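PDB 2GZR: IroE protein from Escherichia coli, which hydrolyses the trilactone ring of enterobactin and its glucosylated forms, usually just once, to give linear trimers, and prefers the iron-free siderophores. Local coordinates for residues D157-S162 against K197-M202. Residues are numbered along the deposited sequence; the frame is centred on the assembly and turned at random.
Sequences DSWLSS and KHLAIM
Lys197 reaches across to the C-terminal end of helix 150-161, where its ammonium NZ donates hydrogen bonds to two backbone carbonyls, Trp159 O and Ser162 O, each at 2.6 Å. NZ is tilted somewhat from the carbonyl plane of Trp159 but lies almost in line with the C=O bond of Ser162 (165°). A lysine suits this place because carbonyls near a helix C-terminus commonly lack amide partners; Trp159 O is one near that end and Ser162 O belongs to the turn after it, and a positive charge would probably steady the negative end of the helix dipole. Its chain, extended beyond CG, is long enough to deliver the charge while its methylenes pass obliquely by the pyrrole part of Trp159, with CD 3.5 Å from NE1. With an alanine here, the carbonyls of Trp159 and Ser162 would probably lose their charged donor, and a gap is likely to open beside the indole.

Farther along, the indole meets strand 198-203. Trp159 has CG anti to the backbone N (chi1 178°), which carries the ring out from the helix toward the strand. Leu199 places CD2 over the centre of the six-membered ring, 3.9 Å from its centroid and 10° off the normal, a CH-pi contact, while CB sits 3.8 Å from NE1. A branched leucine fits here, since one methyl can cover the benzo ring while CB lies over the pyrrole part. Tyr168 meets the indole edge-to-face, and Val186 of helix 180-187 also packs on it.

The contact thus joins a helix to the central sheet of this alpha/beta-hydrolase fold, away from the active-site Ser149 and His247. One charge bridges the helix carbonyl and the turn after it, probably offsetting the partial negative charge there, while the lysine methylenes and Leu199 pack against the indole.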
loop_
_atom_site.group_PDB
_atom_site.type_symbol
_atom_site.label_atom_id
_atom_site.label_comp_id
_atom_site.label_asym_id
_atom_site.label_seq_id
_atom_site.Cartn_x
_atom_site.Cartn_y
_atom_site.Cartn_z
ATOM N N ASP A 157 -7.162 5.676 5.811
ATOM C CA ASP A 157 -6.835 6.788 6.686
ATOM C C ASP A 157 -5.903 7.754 5.967
ATOM O O ASP A 157 -5.925 8.957 6.217
ATOM C CB ASP A 157 -6.166 6.271 7.953
ATOM C CG ASP A 157 -5.925 7.365 8.962
ATOM O OD1 ASP A 157 -6.917 7.922 9.477
ATOM O OD2 ASP A 157 -4.744 7.675 9.229
ATOM N N SER A 158 -5.067 7.209 5.091
ATOM C CA SER A 158 -4.126 8.013 4.326
ATOM C C SER A 158 -4.853 8.736 3.208
ATOM O O SER A 158 -4.566 9.898 2.924
ATOM C CB SER A 158 -3.024 7.127 3.744
ATOM O OG SER A 158 -2.223 6.609 4.780
ATOM N N TRP A 159 -5.781 8.037 2.565
ATOM C CA TRP A 159 -6.572 8.641 1.497
ATOM C C TRP A 159 -7.261 9.899 2.060
ATOM O O TRP A 159 -7.322 10.948 1.411
ATOM C CB TRP A 159 -7.622 7.642 1.001
ATOM C CG TRP A 159 -8.518 8.193 -0.066
ATOM C CD1 TRP A 159 -8.178 8.494 -1.363
ATOM C CD2 TRP A 159 -9.899 8.544 0.076
ATOM N NE1 TRP A 159 -9.263 9.010 -2.031
ATOM C CE2 TRP A 159 -10.334 9.051 -1.173
ATOM C CE3 TRP A 159 -10.813 8.480 1.138
ATOM C CZ2 TRP A 159 -11.646 9.493 -1.388
ATOM C CZ3 TRP A 159 -12.117 8.919 0.928
ATOM C CH2 TRP A 159 -12.521 9.420 -0.330
ATOM N N LEU A 160 -7.752 9.789 3.288
ATOM C CA LEU A 160 -8.429 10.896 3.942
ATOM C C LEU A 160 -7.576 12.119 4.289
ATOM O O LEU A 160 -8.110 13.221 4.446
ATOM C CB LEU A 160 -9.120 10.397 5.213
ATOM C CG LEU A 160 -10.393 9.576 4.984
ATOM C CD1 LEU A 160 -10.975 9.116 6.314
ATOM C CD2 LEU A 160 -11.395 10.422 4.224
ATOM N N SER A 161 -6.261 11.956 4.404
ATOM C CA SER A 161 -5.444 13.113 4.770
ATOM C C SER A 161 -4.148 13.383 4.007
ATOM O O SER A 161 -3.610 14.480 4.087
ATOM C CB SER A 161 -5.143 13.060 6.270
ATOM O OG SER A 161 -4.581 11.814 6.607
ATOM N N SER A 162 -3.642 12.411 3.266
ATOM C CA SER A 162 -2.398 12.630 2.540
ATOM C C SER A 162 -2.582 13.248 1.157
ATOM O O SER A 162 -3.619 13.092 0.523
ATOM C CB SER A 162 -1.636 11.313 2.397
ATOM O OG SER A 162 -0.464 11.488 1.625
ATOM N N LYS A 197 -9.278 12.467 -6.576
ATOM C CA LYS A 197 -8.506 11.410 -5.919
ATOM C C LYS A 197 -8.885 9.975 -6.277
ATOM O O LYS A 197 -10.062 9.634 -6.373
ATOM C CB LYS A 197 -8.571 11.593 -4.399
ATOM C CG LYS A 197 -7.237 11.384 -3.682
ATOM C CD LYS A 197 -7.325 11.893 -2.255
ATOM C CE LYS A 197 -5.999 11.810 -1.513
ATOM N NZ LYS A 197 -6.102 12.544 -0.217
ATOM N N HIS A 198 -7.869 9.136 -6.481
ATOM C CA HIS A 198 -8.090 7.728 -6.794
ATOM C C HIS A 198 -8.207 6.878 -5.517
ATOM O O HIS A 198 -7.535 7.143 -4.524
ATOM C CB HIS A 198 -6.956 7.182 -7.665
ATOM C CG HIS A 198 -6.838 5.688 -7.623
ATOM N ND1 HIS A 198 -6.250 5.017 -6.570
ATOM C CD2 HIS A 198 -7.291 4.734 -8.472
ATOM C CE1 HIS A 198 -6.345 3.715 -6.771
ATOM N NE2 HIS A 198 -6.973 3.515 -7.918
ATOM N N LEU A 199 -9.066 5.864 -5.556
ATOM C CA LEU A 199 -9.261 4.959 -4.423
ATOM C C LEU A 199 -9.802 3.622 -4.897
ATOM O O LEU A 199 -10.935 3.523 -5.357
ATOM C CB LEU A 199 -10.229 5.545 -3.396
ATOM C CG LEU A 199 -10.633 4.567 -2.284
ATOM C CD1 LEU A 199 -9.390 4.043 -1.551
ATOM C CD2 LEU A 199 -11.573 5.256 -1.331
ATOM N N ALA A 200 -8.979 2.596 -4.780
ATOM C CA ALA A 200 -9.366 1.269 -5.196
ATOM C C ALA A 200 -9.478 0.331 -3.992
ATOM O O ALA A 200 -8.478 0.008 -3.339
ATOM C CB ALA A 200 -8.354 0.734 -6.185
ATOM N N ILE A 201 -10.701 -0.090 -3.698
ATOM C CA ILE A 201 -10.939 -1.004 -2.596
ATOM C C ILE A 201 -10.907 -2.409 -3.185
ATOM O O ILE A 201 -11.508 -2.674 -4.228
ATOM C CB ILE A 201 -12.301 -0.721 -1.929
ATOM C CG1 ILE A 201 -12.301 0.706 -1.368
ATOM C CG2 ILE A 201 -12.561 -1.730 -0.813
ATOM C CD1 ILE A 201 -13.632 1.161 -0.752
HETATM N N MSE A 202 -10.187 -3.303 -2.525
HETATM C CA MSE A 202 -10.054 -4.666 -3.012
HETATM C C MSE A 202 -10.582 -5.686 -2.003
HETATM O O MSE A 202 -10.170 -5.705 -0.840
HETATM C CB MSE A 202 -8.583 -4.920 -3.354
HETATM C CG MSE A 202 -8.001 -3.794 -4.218
HETATM SE SE MSE A 202 -6.092 -3.854 -4.609
HETATM C CE MSE A 202 -6.166 -5.004 -6.154
#